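Local coordinates for protein aggregative adherence fimbrial subunit AggA (Escherichia coli O104:H4 str. C227-11, PDB 4PH8) that builds, as the major pilin subunit, the type I aggregative adherence fimbriae of enteroaggregative E. coli, which probably mediate adhesion and fibronectin binding, at residues A95-K100 with K106-S111; V40-Q45 with A51-W56; I34-K39 with W64-A69. One frame throughout, in Å; residues are numbered along the deposited sequence.

All three contacts are side-chain packing between non-paired strands, or strand ends, of the pilin's beta sandwich, and all are mostly buried. Contacts 2 and 3 use the same two strands, 34-41 and 52-68, on opposite sides of the chain's centre. Contact 1 adds strands 97-100 and 108-114, which pair with strands 52-68 and 34-41 respectively. Chemistry changes with place. Contact 1 combines aliphatic packing with a lysine-to-carbonyl hydrogen bond. Contact 2 is aliphatic and lies where a strand runs out towards a short helix. Contact 3 is core packing that brings in aromatic rings. L55 of contact 2 touches A38 and W64 of contact 3.

Contact 1: residues A95-K100 with K106-S111; sequences AKIYKK and KFLNAS
I97 and L108 carry the apolar part of this contact. CG2 of I97 lies 3.6 Å from CD1 of L108 and 3.9 Å from CD2 of the same leucine, so one methyl meets both branches. The two side chains meet at a slant. The other branch of I97 reaches further along the strand, where its CD1 comes 3.9 Å from CB of A110. CB of K99 adds to the apolar patch, at 4.0 Å from CD1 of L108.

The polar part belongs to K99. Its CG is anti to the backbone N (chi1 -176°), and the chain stays extended to the end. The side chain therefore spans the gap between the strands. NZ donates a hydrogen bond to O of F107 at 2.7 Å. It approaches with a C=O...N angle of 157° and is tilted 18° from the carbonyl plane. The aliphatic part lies along the same backbone, with CD 3.9 Å from CA of L108. NZ also forms a salt bridge with D83 and a hydrogen bond with N105, which would help to stabilise its charge in a buried setting.

The axes of strands 97-100 and 108-111 come within 8.0 Å and run roughly antiparallel; the strands do not pair. Strand 97-100 pairs with strand 52-68, and strand 108-114 with strands 34-41 and 75-82. I82 of strand 75-82 touches both I97 and A110.

Contact 2: residues V40-Q45 with A51-W56; sequences VTTSDQ and AKVWLW
This is aliphatic packing between the end of strand 34-41 with the turn after it and the start of strand 52-68. It sits at one end of the beta sandwich, where strand 34-41 gives way to helix 44-49 and the chain returns. The touching parts run in roughly opposite directions, 158° apart. V40 lies nearest V53, with 6.8 Å between their CA atoms. This is too far for backbone pairing, so the side chains fill the gap.

V40 makes most of the contact. Its two methyls have different partners. CG1 is anti to the backbone N (chi1 -172°) and packs on V53, 3.9 Å from its CB. CG2, beside the backbone N, meets CD1 of L55, also at 3.9 Å. It lies 4.0 Å from O of W54 as well. The V40 and V53 side chains lie alongside, pointing opposite ways, whereas V40 and L55 are inclined to each other.

T42 extends the apolar row. Its methyl CG2 approaches CB of A51 at 3.9 Å. The hydroxyl points elsewhere: OG1 is anti to the backbone N (chi1 -176°) and hydrogen-bonds to O of P15. The threonine thus divides its work between the apolar contact and the N-terminal segment. S43 follows as the N-cap of helix 44-49, its OG hydrogen-bonded to N of C46. That cysteine forms a disulfide with C14, so the helix is tied to the N-terminal segment.

Strand 124-138 lies alongside: A132 touches V40, and V134 touches A51 and V53. On strand 108-114, L108 packs against V53 and L55.

Contact 3: residues I34-K39 with W64-A69; sequences IGFSAK and WVLQHA
F36 has CG anti to its carbonyl carbon (chi1 -52°), which sends the ring across towards strand 64-68. L66 answers from that strand with CG anti to the backbone N (chi1 -170°). The two side chains are set nearly perpendicular. CZ, the far end of the phenyl ring, meets methyl CD2 of L66 at 4.2 Å. The leucine comes at the ring obliquely.

W64 makes the second part of the contact, two residues earlier on the same strand. Its six-membered ring reaches to A38. CH2 of W64 lies 4.2 Å from CB of A38. The neighbouring ring atom CZ3 of W64 is 4.3 Å from O of F36. The indole meets the methyl of A38 and the carbonyl of F36, both obliquely.

This is packing between the two sheets in the core of a beta sandwich, the immunoglobulin-like fold of fimbrial subunits that is completed by donor-strand complementation. The segment axes are 11.0 Å apart at closest approach, and their directions differ by 129°. That spacing is too wide for sheet pairing and is bridged by side chains. The alternation of the strands matches this: F36 and A38 point inward, while S37 between them points away. W64 and L66 likewise point towards the opposite strand.

Other strands contribute to the same core. On strand 124-138, M128 touches F36, and L130 touches A38 and W64. L153 of strand 141-155 packs against both F36 and L66. Strand 34-41 itself pairs with strand 108-114, whose A110 and V112 touch W64.

Contact 1: residues A95-K100 with K106-S111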
ATOM      1  N   ALA A  95       0.730   9.208  -6.825  1.00 20.01           N
ATOM      2  CA  ALA A  95       1.410   8.278  -5.907  1.00 18.55           C
ATOM      3  C   ALA A  95       0.918   6.835  -6.014  1.00 18.46           C
ATOM      4  O   ALA A  95       1.439   5.969  -5.319  1.00 15.22           O
ATOM      5  CB  ALA A  95       1.292   8.755  -4.470  1.00 20.75           C
ATOM      6  N   LYS A  96      -0.073   6.560  -6.858  1.00 18.17           N
ATOM      7  CA  LYS A  96      -0.493   5.170  -7.076  1.00 17.58           C
ATOM      8  C   LYS A  96       0.699   4.369  -7.613  1.00 14.73           C
ATOM      9  O   LYS A  96       1.461   4.848  -8.442  1.00 15.47           O
ATOM     10  CB  LYS A  96      -1.695   5.100  -8.013  1.00 19.15           C
ATOM     11  CG  LYS A  96      -2.158   3.701  -8.359  1.00 19.39           C
ATOM     12  CD  LYS A  96      -3.467   3.722  -9.137  1.00 22.10           C
ATOM     13  CE  LYS A  96      -4.654   4.020  -8.248  1.00 22.56           C
ATOM     14  NZ  LYS A  96      -5.883   4.198  -9.074  1.00 27.93           N
ATOM     15  N   ILE A  97       0.874   3.156  -7.100  1.00 13.82           N
ATOM     16  CA  ILE A  97       2.053   2.352  -7.398  1.00 12.58           C
ATOM     17  C   ILE A  97       1.662   1.106  -8.157  1.00 12.70           C
ATOM     18  O   ILE A  97       0.662   0.487  -7.820  1.00 14.32           O
ATOM     19  CB  ILE A  97       2.693   1.888  -6.076  1.00 11.93           C
ATOM     20  CG1 ILE A  97       2.922   3.090  -5.155  1.00 12.82           C
ATOM     21  CG2 ILE A  97       3.971   1.101  -6.342  1.00 11.08           C
ATOM     22  CD1 ILE A  97       2.945   2.714  -3.681  1.00 13.60           C
ATOM     23  N   TYR A  98       2.466   0.717  -9.142  1.00 11.94           N
ATOM     24  CA  TYR A  98       2.293  -0.569  -9.784  1.00 13.88           C
ATOM     25  C   TYR A  98       3.622  -1.262  -9.952  1.00 12.47           C
ATOM     26  O   TYR A  98       4.694  -0.648  -9.848  1.00 13.89           O
ATOM     27  CB  TYR A  98       1.613  -0.421 -11.156  1.00 16.12           C
ATOM     28  CG  TYR A  98       2.405   0.395 -12.143  1.00 17.25           C
ATOM     29  CD1 TYR A  98       2.260   1.774 -12.197  1.00 17.05           C
ATOM     30  CD2 TYR A  98       3.301  -0.207 -13.013  1.00 18.97           C
ATOM     31  CE1 TYR A  98       2.992   2.536 -13.085  1.00 19.80           C
ATOM     32  CE2 TYR A  98       4.050   0.548 -13.900  1.00 20.75           C
ATOM     33  CZ  TYR A  98       3.882   1.912 -13.938  1.00 22.36           C
ATOM     34  OH  TYR A  98       4.620   2.661 -14.827  1.00 31.33           O
ATOM     35  N   LYS A  99       3.541  -2.553 -10.214  1.00 11.10           N
ATOM     36  CA  LYS A  99       4.720  -3.348 -10.523  1.00 12.40           C
ATOM     37  C   LYS A  99       4.334  -4.574 -11.308  1.00 13.04           C
ATOM     38  O   LYS A  99       3.456  -5.310 -10.886  1.00 13.36           O
ATOM     39  CB  LYS A  99       5.414  -3.771  -9.254  1.00 11.52           C
ATOM     40  CG  LYS A  99       6.712  -4.529  -9.483  1.00 13.75           C
ATOM     41  CD  LYS A  99       7.420  -4.755  -8.147  1.00 12.08           C
ATOM     42  CE  LYS A  99       8.726  -5.512  -8.302  1.00 11.87           C
ATOM     43  NZ  LYS A  99       9.509  -5.566  -7.037  1.00 12.13           N
ATOM     44  N   LYS A 100       5.007  -4.786 -12.438  1.00 15.10           N
ATOM     45  CA  LYS A 100       4.891  -6.016 -13.190  1.00 17.03           C
ATOM     46  C   LYS A 100       5.797  -7.037 -12.501  1.00 16.23           C
ATOM     47  O   LYS A 100       7.014  -6.903 -12.495  1.00 17.76           O
ATOM     48  CB  LYS A 100       5.296  -5.776 -14.658  1.00 21.21           C
ATOM     49  CG  LYS A 100       5.598  -7.019 -15.478  1.00 28.54           C
ATOM     50  CD  LYS A 100       4.387  -7.916 -15.660  1.00 35.86           C
ATOM     51  CE  LYS A 100       4.430  -8.623 -17.011  1.00 42.23           C
ATOM     52  NZ  LYS A 100       3.691  -7.882 -18.069  1.00 48.97           N
ATOM     53  N   LYS A 106       8.963 -11.116  -6.981  1.00 12.74           N
ATOM     54  CA  LYS A 106       7.551 -11.506  -6.824  1.00 13.78           C
ATOM     55  C   LYS A 106       6.702 -10.586  -5.955  1.00 12.21           C
ATOM     56  O   LYS A 106       5.497 -10.789  -5.839  1.00 12.85           O
ATOM     57  CB  LYS A 106       7.476 -12.920  -6.269  1.00 15.25           C
ATOM     58  CG  LYS A 106       8.049 -14.008  -7.177  1.00 17.21           C
ATOM     59  CD  LYS A 106       7.625 -15.353  -6.603  1.00 20.87           C
ATOM     60  CE  LYS A 106       8.094 -16.549  -7.413  1.00 27.05           C
ATOM     61  NZ  LYS A 106       7.586 -17.771  -6.739  1.00 30.66           N
ATOM     62  N   PHE A 107       7.328  -9.572  -5.358  1.00 12.06           N
ATOM     63  CA  PHE A 107       6.633  -8.677  -4.435  1.00 12.31           C
ATOM     64  C   PHE A 107       6.781  -7.234  -4.840  1.00 11.41           C
ATOM     65  O   PHE A 107       7.849  -6.813  -5.293  1.00 14.42           O
ATOM     66  CB  PHE A 107       7.167  -8.851  -3.006  1.00 13.63           C
ATOM     67  CG  PHE A 107       6.960 -10.216  -2.452  1.00 12.12           C
ATOM     68  CD1 PHE A 107       5.790 -10.531  -1.797  1.00 13.39           C
ATOM     69  CD2 PHE A 107       7.939 -11.204  -2.599  1.00 15.01           C
ATOM     70  CE1 PHE A 107       5.583 -11.798  -1.274  1.00 13.27           C
ATOM     71  CE2 PHE A 107       7.727 -12.474  -2.095  1.00 16.43           C
ATOM     72  CZ  PHE A 107       6.549 -12.764  -1.428  1.00 15.64           C
ATOM     73  N   LEU A 108       5.688  -6.494  -4.667  1.00  9.18           N
ATOM     74  CA  LEU A 108       5.699  -5.043  -4.604  1.00 10.51           C
ATOM     75  C   LEU A 108       5.777  -4.646  -3.140  1.00 10.04           C
ATOM     76  O   LEU A 108       4.929  -5.054  -2.346  1.00 11.49           O
ATOM     77  CB  LEU A 108       4.413  -4.492  -5.195  1.00 10.81           C
ATOM     78  CG  LEU A 108       4.139  -2.990  -5.069  1.00 13.82           C
ATOM     79  CD1 LEU A 108       5.302  -2.173  -5.575  1.00 17.16           C
ATOM     80  CD2 LEU A 108       2.877  -2.651  -5.846  1.00 14.93           C
ATOM     81  N   ASN A 109       6.796  -3.871  -2.784  1.00  9.00           N
ATOM     82  CA  ASN A 109       6.963  -3.375  -1.421  1.00 10.24           C
ATOM     83  C   ASN A 109       6.945  -1.853  -1.441  1.00  9.73           C
ATOM     84  O   ASN A 109       7.520  -1.209  -2.336  1.00 11.01           O
ATOM     85  CB  ASN A 109       8.280  -3.887  -0.793  1.00 11.88           C
ATOM     86  CG  ASN A 109       8.173  -5.307  -0.237  1.00 12.86           C
ATOM     87  OD1 ASN A 109       7.583  -5.507   0.817  1.00 18.26           O
ATOM     88  ND2 ASN A 109       8.758  -6.289  -0.934  1.00 14.27           N
ATOM     89  N   ALA A 110       6.253  -1.282  -0.466  1.00 10.68           N
ATOM     90  CA  ALA A 110       6.179   0.162  -0.288  1.00  9.60           C
ATOM     91  C   ALA A 110       6.083   0.496   1.185  1.00 10.66           C
ATOM     92  O   ALA A 110       5.581  -0.295   2.003  1.00 10.46           O
ATOM     93  CB  ALA A 110       4.995   0.753  -1.023  1.00 10.07           C
ATOM     94  N   SER A 111       6.565   1.686   1.509  1.00 11.98           N
ATOM     95  CA  SER A 111       6.521   2.181   2.877  1.00 12.97           C
ATOM     96  C   SER A 111       6.289   3.690   2.990  1.00 13.48           C
ATOM     97  O   SER A 111       6.478   4.450   2.040  1.00 14.12           O
ATOM     98  CB  SER A 111       7.808   1.808   3.593  1.00 13.78           C
ATOM     99  OG  SER A 111       8.902   2.539   3.081  1.00 16.48           O
TER

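Contact 2: residues V40-Q45 with A51-W56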
ATOM      1  N   VAL A  40       2.603  -6.551  -1.641  1.00 10.50           N
ATOM      2  CA  VAL A  40       1.553  -7.137  -2.475  1.00 10.76           C
ATOM      3  C   VAL A  40       2.165  -8.187  -3.404  1.00 10.32           C
ATOM      4  O   VAL A  40       3.230  -7.989  -3.981  1.00  9.90           O
ATOM      5  CB  VAL A  40       0.797  -6.061  -3.319  1.00 12.44           C
ATOM      6  CG1 VAL A  40      -0.405  -6.690  -4.002  1.00 13.72           C
ATOM      7  CG2 VAL A  40       0.363  -4.905  -2.439  1.00 14.12           C
ATOM      8  N   THR A  41       1.482  -9.311  -3.542  1.00 11.00           N
ATOM      9  CA  THR A  41       1.924 -10.342  -4.466  1.00 11.19           C
ATOM     10  C   THR A  41       0.693 -11.039  -5.011  1.00 11.58           C
ATOM     11  O   THR A  41      -0.448 -10.667  -4.700  1.00 11.52           O
ATOM     12  CB  THR A  41       2.912 -11.327  -3.790  1.00 11.62           C
ATOM     13  OG1 THR A  41       3.563 -12.145  -4.785  1.00 11.30           O
ATOM     14  CG2 THR A  41       2.218 -12.184  -2.750  1.00 13.15           C
ATOM     15  N   THR A  42       0.931 -12.030  -5.855  1.00 10.57           N
ATOM     16  CA  THR A  42      -0.137 -12.862  -6.359  1.00 11.42           C
ATOM     17  C   THR A  42       0.431 -14.278  -6.568  1.00 12.97           C
ATOM     18  O   THR A  42       1.568 -14.546  -6.185  1.00 14.25           O
ATOM     19  CB  THR A  42      -0.746 -12.246  -7.649  1.00 11.12           C
ATOM     20  OG1 THR A  42      -1.852 -13.038  -8.087  1.00 12.58           O
ATOM     21  CG2 THR A  42       0.297 -12.189  -8.752  1.00 11.82           C
ATOM     22  N   SER A  43      -0.347 -15.172  -7.176  1.00 14.27           N
ATOM     23  CA  SER A  43       0.066 -16.581  -7.314  1.00 14.77           C
ATOM     24  C   SER A  43       1.213 -16.764  -8.318  1.00 14.99           C
ATOM     25  O   SER A  43       1.427 -15.934  -9.217  1.00 15.04           O
ATOM     26  CB  SER A  43      -1.117 -17.441  -7.738  1.00 14.62           C
ATOM     27  OG  SER A  43      -1.482 -17.095  -9.069  1.00 14.95           O
ATOM     28  N   ASP A  44       1.936 -17.870  -8.186  1.00 16.02           N
ATOM     29  CA  ASP A  44       3.019 -18.166  -9.129  1.00 17.18           C
ATOM     30  C   ASP A  44       2.494 -18.242 -10.567  1.00 15.34           C
ATOM     31  O   ASP A  44       3.124 -17.731 -11.472  1.00 16.12           O
ATOM     32  CB  ASP A  44       3.719 -19.467  -8.770  1.00 20.35           C
ATOM     33  CG  ASP A  44       4.607 -19.339  -7.539  1.00 23.31           C
ATOM     34  OD1 ASP A  44       4.873 -18.210  -7.058  1.00 23.70           O
ATOM     35  OD2 ASP A  44       5.058 -20.387  -7.048  1.00 29.10           O
ATOM     36  N   GLN A  45       1.328 -18.843 -10.766  1.00 15.94           N
ATOM     37  CA  GLN A  45       0.760 -18.912 -12.115  1.00 17.68           C
ATOM     38  C   GLN A  45       0.428 -17.534 -12.667  1.00 15.87           C
ATOM     39  O   GLN A  45       0.684 -17.255 -13.832  1.00 16.80           O
ATOM     40  CB  GLN A  45      -0.453 -19.837 -12.166  1.00 21.34           C
ATOM     41  CG  GLN A  45      -0.083 -21.313 -12.098  1.00 24.85           C
ATOM     42  CD  GLN A  45       0.988 -21.711 -13.107  1.00 28.11           C
ATOM     43  OE1 GLN A  45       2.154 -21.895 -12.746  1.00 33.63           O
ATOM     44  NE2 GLN A  45       0.604 -21.834 -14.372  1.00 26.51           N
ATOM     45  N   ALA A  51       1.117 -10.781 -14.515  1.00 17.03           N
ATOM     46  CA  ALA A  51       0.294  -9.948 -13.628  1.00 15.96           C
ATOM     47  C   ALA A  51       1.006  -8.703 -13.158  1.00 13.82           C
ATOM     48  O   ALA A  51       2.202  -8.731 -12.891  1.00 15.11           O
ATOM     49  CB  ALA A  51      -0.098 -10.754 -12.393  1.00 17.92           C
ATOM     50  N   LYS A  52       0.229  -7.638 -12.986  1.00 13.03           N
ATOM     51  CA  LYS A  52       0.721  -6.371 -12.497  1.00 13.81           C
ATOM     52  C   LYS A  52      -0.036  -6.108 -11.215  1.00 12.58           C
ATOM     53  O   LYS A  52      -1.260  -6.195 -11.184  1.00 16.52           O
ATOM     54  CB  LYS A  52       0.471  -5.267 -13.546  1.00 17.19           C
ATOM     55  CG  LYS A  52       0.713  -3.838 -13.062  1.00 21.11           C
ATOM     56  CD  LYS A  52       0.262  -2.788 -14.074  1.00 24.88           C
ATOM     57  CE  LYS A  52       1.018  -2.901 -15.384  1.00 29.86           C
ATOM     58  NZ  LYS A  52       0.596  -1.819 -16.317  1.00 36.35           N
ATOM     59  N   VAL A  53       0.697  -5.796 -10.152  1.00 11.36           N
ATOM     60  CA  VAL A  53       0.072  -5.498  -8.886  1.00 12.41           C
ATOM     61  C   VAL A  53       0.133  -4.011  -8.603  1.00 12.76           C
ATOM     62  O   VAL A  53       0.971  -3.291  -9.150  1.00 14.15           O
ATOM     63  CB  VAL A  53       0.651  -6.318  -7.722  1.00 13.00           C
ATOM     64  CG1 VAL A  53       0.293  -7.778  -7.879  1.00 13.70           C
ATOM     65  CG2 VAL A  53       2.159  -6.137  -7.581  1.00 13.66           C
ATOM     66  N   TRP A  54      -0.790  -3.566  -7.756  1.00 14.51           N
ATOM     67  CA  TRP A  54      -0.999  -2.165  -7.465  1.00 14.95           C
ATOM     68  C   TRP A  54      -1.177  -1.969  -5.979  1.00 13.90           C
ATOM     69  O   TRP A  54      -1.666  -2.862  -5.276  1.00 12.66           O
ATOM     70  CB  TRP A  54      -2.273  -1.660  -8.138  1.00 15.81           C
ATOM     71  CG  TRP A  54      -2.253  -1.717  -9.616  1.00 16.56           C
ATOM     72  CD1 TRP A  54      -2.490  -2.805 -10.397  1.00 18.78           C
ATOM     73  CD2 TRP A  54      -2.016  -0.624 -10.504  1.00 18.00           C
ATOM     74  NE1 TRP A  54      -2.403  -2.460 -11.732  1.00 21.29           N
ATOM     75  CE2 TRP A  54      -2.114  -1.126 -11.823  1.00 18.95           C
ATOM     76  CE3 TRP A  54      -1.721   0.728 -10.315  1.00 18.39           C
ATOM     77  CZ2 TRP A  54      -1.919  -0.321 -12.944  1.00 20.99           C
ATOM     78  CZ3 TRP A  54      -1.529   1.530 -11.430  1.00 20.17           C
ATOM     79  CH2 TRP A  54      -1.631   0.995 -12.731  1.00 21.60           C
ATOM     80  N   LEU A  55      -0.807  -0.772  -5.539  1.00 12.84           N
ATOM     81  CA  LEU A  55      -0.979  -0.329  -4.186  1.00 14.18           C
ATOM     82  C   LEU A  55      -1.299   1.151  -4.220  1.00 13.46           C
ATOM     83  O   LEU A  55      -0.677   1.910  -4.968  1.00 14.11           O
ATOM     84  CB  LEU A  55       0.317  -0.583  -3.438  1.00 17.17           C
ATOM     85  CG  LEU A  55       0.422  -0.523  -1.945  1.00 17.52           C
ATOM     86  CD1 LEU A  55      -0.640  -1.369  -1.249  1.00 15.43           C
ATOM     87  CD2 LEU A  55       1.811  -1.010  -1.559  1.00 16.10           C
ATOM     88  N   TRP A  56      -2.273   1.569  -3.421  1.00 13.31           N
ATOM     89  CA  TRP A  56      -2.616   2.981  -3.350  1.00 14.66           C
ATOM     90  C   TRP A  56      -3.330   3.315  -2.062  1.00 14.20           C
ATOM     91  O   TRP A  56      -3.897   2.446  -1.415  1.00 16.04           O
ATOM     92  CB  TRP A  56      -3.434   3.452  -4.580  1.00 16.26           C
ATOM     93  CG  TRP A  56      -4.853   2.932  -4.719  1.00 17.49           C
ATOM     94  CD1 TRP A  56      -6.007   3.600  -4.396  1.00 18.99           C
ATOM     95  CD2 TRP A  56      -5.273   1.672  -5.282  1.00 17.13           C
ATOM     96  NE1 TRP A  56      -7.104   2.830  -4.700  1.00 19.00           N
ATOM     97  CE2 TRP A  56      -6.688   1.650  -5.253  1.00 19.20           C
ATOM     98  CE3 TRP A  56      -4.598   0.568  -5.797  1.00 14.85           C
ATOM     99  CZ2 TRP A  56      -7.430   0.562  -5.705  1.00 17.70           C
ATOM    100  CZ3 TRP A  56      -5.341  -0.515  -6.254  1.00 16.65           C
ATOM    101  CH2 TRP A  56      -6.748  -0.509  -6.200  1.00 18.36           C
TER

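Contact 3: residues I34-K39 with W64-A69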
ATOM      1  N   ILE A  34       8.351   6.505  12.805  1.00 23.25           N
ATOM      2  CA  ILE A  34       7.414   5.384  12.831  1.00 23.55           C
ATOM      3  C   ILE A  34       7.245   4.904  11.394  1.00 21.80           C
ATOM      4  O   ILE A  34       6.815   5.660  10.538  1.00 23.16           O
ATOM      5  CB  ILE A  34       6.037   5.785  13.411  1.00 22.71           C
ATOM      6  CG1 ILE A  34       6.194   6.415  14.807  1.00 24.07           C
ATOM      7  CG2 ILE A  34       5.125   4.563  13.495  1.00 24.92           C
ATOM      8  CD1 ILE A  34       4.956   7.171  15.253  1.00 29.24           C
ATOM      9  N   GLY A  35       7.616   3.655  11.140  1.00 20.66           N
ATOM     10  CA  GLY A  35       7.483   3.070   9.805  1.00 17.55           C
ATOM     11  C   GLY A  35       6.230   2.246   9.640  1.00 16.21           C
ATOM     12  O   GLY A  35       5.811   1.539  10.567  1.00 18.00           O
ATOM     13  N   PHE A  36       5.654   2.323   8.443  1.00 13.61           N
ATOM     14  CA  PHE A  36       4.516   1.507   8.053  1.00 14.53           C
ATOM     15  C   PHE A  36       4.805   1.007   6.638  1.00 14.34           C
ATOM     16  O   PHE A  36       5.254   1.769   5.793  1.00 15.94           O
ATOM     17  CB  PHE A  36       3.210   2.303   8.024  1.00 14.29           C
ATOM     18  CG  PHE A  36       2.914   3.072   9.289  1.00 15.75           C
ATOM     19  CD1 PHE A  36       2.274   2.463  10.354  1.00 15.61           C
ATOM     20  CD2 PHE A  36       3.216   4.408   9.376  1.00 16.87           C
ATOM     21  CE1 PHE A  36       1.985   3.173  11.508  1.00 19.67           C
ATOM     22  CE2 PHE A  36       2.925   5.137  10.533  1.00 15.53           C
ATOM     23  CZ  PHE A  36       2.311   4.507  11.594  1.00 19.59           C
ATOM     24  N   SER A  37       4.554  -0.265   6.383  1.00 12.37           N
ATOM     25  CA  SER A  37       4.821  -0.799   5.079  1.00 13.30           C
ATOM     26  C   SER A  37       3.791  -1.812   4.681  1.00 10.87           C
ATOM     27  O   SER A  37       3.063  -2.357   5.516  1.00 10.53           O
ATOM     28  CB  SER A  37       6.202  -1.397   5.024  1.00 15.11           C
ATOM     29  OG  SER A  37       6.336  -2.470   5.906  1.00 13.96           O
ATOM     30  N   ALA A  38       3.709  -1.999   3.369  1.00 10.70           N
ATOM     31  CA  ALA A  38       2.780  -2.917   2.743  1.00 10.65           C
ATOM     32  C   ALA A  38       3.517  -3.684   1.648  1.00  9.51           C
ATOM     33  O   ALA A  38       4.479  -3.192   1.049  1.00 10.49           O
ATOM     34  CB  ALA A  38       1.597  -2.170   2.157  1.00 11.63           C
ATOM     35  N   LYS A  39       3.037  -4.885   1.391  1.00 10.29           N
ATOM     36  CA  LYS A  39       3.628  -5.777   0.416  1.00 11.30           C
ATOM     37  C   LYS A  39       2.486  -6.459  -0.319  1.00 10.23           C
ATOM     38  O   LYS A  39       1.512  -6.876   0.300  1.00 11.08           O
ATOM     39  CB  LYS A  39       4.529  -6.791   1.158  1.00 14.72           C
ATOM     40  CG  LYS A  39       4.858  -8.082   0.451  1.00 18.88           C
ATOM     41  CD  LYS A  39       5.835  -8.946   1.245  1.00 19.95           C
ATOM     42  CE  LYS A  39       5.288  -9.568   2.531  1.00 19.56           C
ATOM     43  NZ  LYS A  39       4.030 -10.324   2.429  1.00 23.78           N
ATOM     44  N   TRP A  64      -0.991   8.069   1.063  1.00 18.15           N
ATOM     45  CA  TRP A  64      -1.486   7.264   2.166  1.00 18.17           C
ATOM     46  C   TRP A  64      -1.887   8.177   3.304  1.00 21.06           C
ATOM     47  O   TRP A  64      -1.160   9.097   3.617  1.00 22.14           O
ATOM     48  CB  TRP A  64      -0.384   6.310   2.616  1.00 16.35           C
ATOM     49  CG  TRP A  64       0.089   5.338   1.556  1.00 15.17           C
ATOM     50  CD1 TRP A  64      -0.156   5.370   0.212  1.00 14.21           C
ATOM     51  CD2 TRP A  64       0.934   4.202   1.777  1.00 13.53           C
ATOM     52  NE1 TRP A  64       0.468   4.312  -0.418  1.00 14.27           N
ATOM     53  CE2 TRP A  64       1.140   3.577   0.523  1.00 12.89           C
ATOM     54  CE3 TRP A  64       1.517   3.639   2.915  1.00 15.30           C
ATOM     55  CZ2 TRP A  64       1.918   2.429   0.378  1.00 13.05           C
ATOM     56  CZ3 TRP A  64       2.291   2.488   2.769  1.00 12.60           C
ATOM     57  CH2 TRP A  64       2.488   1.900   1.496  1.00 12.11           C
ATOM     58  N   VAL A  65      -3.057   7.941   3.901  1.00 22.38           N
ATOM     59  CA  VAL A  65      -3.576   8.842   4.947  1.00 23.84           C
ATOM     60  C   VAL A  65      -3.668   8.132   6.298  1.00 24.63           C
ATOM     61  O   VAL A  65      -4.411   7.173   6.459  1.00 24.45           O
ATOM     62  CB  VAL A  65      -4.951   9.422   4.563  1.00 27.56           C
ATOM     63  CG1 VAL A  65      -5.450  10.395   5.627  1.00 31.17           C
ATOM     64  CG2 VAL A  65      -4.873  10.098   3.202  1.00 28.17           C
ATOM     65  N   LEU A  66      -2.896   8.617   7.262  1.00 26.30           N
ATOM     66  CA  LEU A  66      -3.007   8.155   8.634  1.00 25.34           C
ATOM     67  C   LEU A  66      -4.020   9.062   9.334  1.00 29.40           C
ATOM     68  O   LEU A  66      -3.742  10.240   9.580  1.00 33.14           O
ATOM     69  CB  LEU A  66      -1.647   8.202   9.327  1.00 19.86           C
ATOM     70  CG  LEU A  66      -1.558   7.527  10.703  1.00 27.61           C
ATOM     71  CD1 LEU A  66      -1.766   6.019  10.639  1.00 28.95           C
ATOM     72  CD2 LEU A  66      -0.217   7.822  11.350  1.00 30.88           C
ATOM     73  N   GLN A  67      -5.179   8.487   9.661  1.00 29.29           N
ATOM     74  CA  GLN A  67      -6.398   9.246   9.992  1.00 31.31           C
ATOM     75  C   GLN A  67      -6.850   8.999  11.433  1.00 35.80           C
ATOM     76  O   GLN A  67      -7.036   7.851  11.841  1.00 33.73           O
ATOM     77  CB  GLN A  67      -7.513   8.823   9.019  1.00 34.29           C
ATOM     78  CG  GLN A  67      -8.900   9.380   9.310  1.00 36.78           C
ATOM     79  CD  GLN A  67      -9.009  10.852   8.973  1.00 38.33           C
ATOM     80  OE1 GLN A  67      -8.894  11.235   7.809  1.00 38.56           O
ATOM     81  NE2 GLN A  67      -9.225  11.688   9.988  1.00 39.82           N
ATOM     82  N   HIS A  68      -7.045  10.080  12.195  1.00 35.48           N
ATOM     83  CA  HIS A  68      -7.498   9.973  13.582  1.00 32.65           C
ATOM     84  C   HIS A  68      -8.940   9.486  13.594  1.00 35.44           C
ATOM     85  O   HIS A  68      -9.751   9.911  12.773  1.00 39.96           O
ATOM     86  CB  HIS A  68      -7.366  11.316  14.314  1.00 31.16           C
ATOM     87  CG  HIS A  68      -7.377  11.193  15.810  1.00 33.61           C
ATOM     88  ND1 HIS A  68      -8.540  11.216  16.550  1.00 34.22           N
ATOM     89  CD2 HIS A  68      -6.370  11.047  16.706  1.00 32.01           C
ATOM     90  CE1 HIS A  68      -8.252  11.076  17.831  1.00 34.05           C
ATOM     91  NE2 HIS A  68      -6.942  10.977  17.955  1.00 36.15           N
ATOM     92  N   ALA A  69      -9.247   8.570  14.509  1.00 35.00           N
ATOM     93  CA  ALA A  69     -10.560   7.916  14.539  1.00 36.18           C
ATOM     94  C   ALA A  69     -11.689   8.895  14.899  1.00 38.73           C
ATOM     95  O   ALA A  69     -12.787   8.834  14.344  1.00 45.67           O
ATOM     96  CB  ALA A  69     -10.539   6.753  15.525  1.00 39.00           C
TER